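Local coordinates for protein YciF (Escherichia coli, PDB 2GS4) that is a homodimeric stress protein of the ferritin-like, rubrerythrin-related superfamily, probably metal-binding, whose precise biochemical role remains unsettled, at residues A[12-17]-A[59-64]. Sequence-based numbering, arbitrary orientation.
Sequences HLLSDT and DQVVES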
loop_
_atom_site.group_PDB
_atom_site.type_symbol
_atom_site.label_atom_id
_atom_site.label_comp_id
_atom_site.label_asym_id
_atom_site.label_seq_id
_atom_site.Cartn_x
_atom_site.Cartn_y
_atom_site.Cartn_z
ATOM N N HIS A 12 -14.324 -1.531 -4.235
ATOM C CA HIS A 12 -13.046 -0.963 -4.652
ATOM C C HIS A 12 -11.881 -1.703 -3.987
ATOM O O HIS A 12 -10.960 -2.158 -4.667
ATOM C CB HIS A 12 -12.978 0.526 -4.285
ATOM C CG HIS A 12 -11.588 1.083 -4.284
ATOM N ND1 HIS A 12 -10.867 1.300 -5.438
ATOM C CD2 HIS A 12 -10.781 1.456 -3.261
ATOM C CE1 HIS A 12 -9.679 1.787 -5.129
ATOM N NE2 HIS A 12 -9.600 1.891 -3.814
ATOM N N LEU A 13 -11.913 -1.813 -2.659
ATOM C CA LEU A 13 -10.843 -2.486 -1.928
ATOM C C LEU A 13 -10.705 -3.970 -2.266
ATOM O O LEU A 13 -9.599 -4.504 -2.288
ATOM C CB LEU A 13 -11.041 -2.306 -0.417
ATOM C CG LEU A 13 -10.810 -0.898 0.148
ATOM C CD1 LEU A 13 -11.232 -0.861 1.608
ATOM C CD2 LEU A 13 -9.342 -0.511 0.005
ATOM N N LEU A 14 -11.829 -4.635 -2.511
ATOM C CA LEU A 14 -11.808 -6.055 -2.850
ATOM C C LEU A 14 -11.172 -6.247 -4.225
ATOM O O LEU A 14 -10.397 -7.187 -4.439
ATOM C CB LEU A 14 -13.233 -6.620 -2.858
ATOM C CG LEU A 14 -13.329 -8.127 -3.104
ATOM C CD1 LEU A 14 -12.833 -8.870 -1.887
ATOM C CD2 LEU A 14 -14.782 -8.508 -3.403
ATOM N N SER A 15 -11.509 -5.350 -5.149
ATOM C CA SER A 15 -10.988 -5.391 -6.511
ATOM C C SER A 15 -9.484 -5.125 -6.508
ATOM O O SER A 15 -8.733 -5.700 -7.313
ATOM C CB SER A 15 -11.690 -4.347 -7.383
ATOM O OG SER A 15 -13.065 -4.647 -7.538
ATOM N N ASP A 16 -9.052 -4.254 -5.600
ATOM C CA ASP A 16 -7.639 -3.917 -5.480
ATOM C C ASP A 16 -6.934 -5.159 -4.941
ATOM O O ASP A 16 -5.883 -5.563 -5.442
ATOM C CB ASP A 16 -7.457 -2.749 -4.507
ATOM C CG ASP A 16 -6.444 -1.727 -4.996
ATOM O OD1 ASP A 16 -6.062 -0.838 -4.201
ATOM O OD2 ASP A 16 -6.032 -1.806 -6.169
ATOM N N THR A 17 -7.534 -5.784 -3.933
ATOM C CA THR A 17 -6.938 -6.979 -3.353
ATOM C C THR A 17 -6.872 -8.111 -4.390
ATOM O O THR A 17 -5.895 -8.865 -4.424
ATOM C CB THR A 17 -7.709 -7.412 -2.082
ATOM O OG1 THR A 17 -7.390 -6.512 -1.012
ATOM C CG2 THR A 17 -7.348 -8.825 -1.669
ATOM N N ASP A 59 -13.509 -15.189 -5.547
ATOM C CA ASP A 59 -14.582 -15.429 -6.515
ATOM C C ASP A 59 -15.835 -15.810 -5.734
ATOM O O ASP A 59 -16.950 -15.412 -6.086
ATOM C CB ASP A 59 -14.238 -16.568 -7.480
ATOM C CG ASP A 59 -13.014 -16.278 -8.319
ATOM O OD1 ASP A 59 -12.794 -15.104 -8.677
ATOM O OD2 ASP A 59 -12.282 -17.236 -8.643
ATOM N N GLN A 60 -15.628 -16.572 -4.663
ATOM C CA GLN A 60 -16.711 -17.008 -3.789
ATOM C C GLN A 60 -17.361 -15.811 -3.098
ATOM O O GLN A 60 -18.583 -15.755 -2.965
ATOM C CB GLN A 60 -16.196 -17.976 -2.714
ATOM C CG GLN A 60 -15.907 -19.407 -3.176
ATOM C CD GLN A 60 -15.529 -20.320 -2.015
ATOM O OE1 GLN A 60 -16.340 -21.119 -1.541
ATOM N NE2 GLN A 60 -14.299 -20.187 -1.538
ATOM N N VAL A 61 -16.538 -14.863 -2.646
ATOM C CA VAL A 61 -17.043 -13.668 -1.972
ATOM C C VAL A 61 -17.926 -12.883 -2.919
ATOM O O VAL A 61 -19.011 -12.418 -2.552
ATOM C CB VAL A 61 -15.899 -12.721 -1.522
ATOM C CG1 VAL A 61 -16.464 -11.332 -1.219
ATOM C CG2 VAL A 61 -15.211 -13.270 -0.290
ATOM N N VAL A 62 -17.445 -12.729 -4.145
ATOM C CA VAL A 62 -18.165 -11.991 -5.161
ATOM C C VAL A 62 -19.512 -12.648 -5.471
ATOM O O VAL A 62 -20.534 -11.967 -5.565
ATOM C CB VAL A 62 -17.292 -11.875 -6.421
ATOM C CG1 VAL A 62 -18.099 -11.371 -7.597
ATOM C CG2 VAL A 62 -16.135 -10.916 -6.135
ATOM N N GLU A 63 -19.513 -13.972 -5.608
ATOM C CA GLU A 63 -20.740 -14.715 -5.904
ATOM C C GLU A 63 -21.721 -14.745 -4.724
ATOM O O GLU A 63 -22.913 -14.980 -4.915
ATOM C CB GLU A 63 -20.389 -16.154 -6.328
ATOM C CG GLU A 63 -19.733 -16.274 -7.712
ATOM C CD GLU A 63 -18.886 -17.530 -7.833
ATOM O OE1 GLU A 63 -18.823 -18.307 -6.853
ATOM O OE2 GLU A 63 -18.282 -17.749 -8.904
ATOM N N SER A 64 -21.223 -14.523 -3.508
ATOM C CA SER A 64 -22.076 -14.554 -2.316
ATOM C C SER A 64 -23.064 -13.391 -2.244
ATOM O O SER A 64 -24.000 -13.415 -1.443
ATOM C CB SER A 64 -21.227 -14.545 -1.042
ATOM O OG SER A 64 -20.741 -13.243 -0.766
#
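Between residues 12-17 and 59-64 the backbones come nearest at Leu-14 and Val-62, whose CA atoms are 9.0 Å apart, and side chains bridge the gap. Of residues 12-17, Leu-14 alone touches the other segment. With CG anti to the backbone N (chi1 -176°), the isobutyl group stretches across the gap, and the CD2 methyl meets both valines. Val-61 points back at it, so the two side chains come tip to tip, Leu-14 CD2 lying 3.9 Å from Val-61 CG1. Val-62 sits one residue on around the helix and is met obliquely: its CG2 methyl, the branch anti to the carbonyl carbon, lies 3.9 Å from Leu-14 CD2. This small apolar contact, which buries 98 Å² between the two segments, both sides summed, joins the N-terminal part of helix 6-33 to the C-terminal end of helix 38-63, as expected of an up-and-down hairpin in a ferritin-like helical bundle. Around it, Val-61 also packs on Ala-132 and Leu-135 of helix 130-159, while Val-62 touches Ile-70 in the loop that follows. That same loop is tied to helix 6-33 by a hydrogen bond between Ser-15 OG and Lys-71 N. Three residues past Val-61, Ser-64 OG donates a 2.6 Å hydrogen bond to Val-61 O, with the donor tilted 22° from the carbonyl plane.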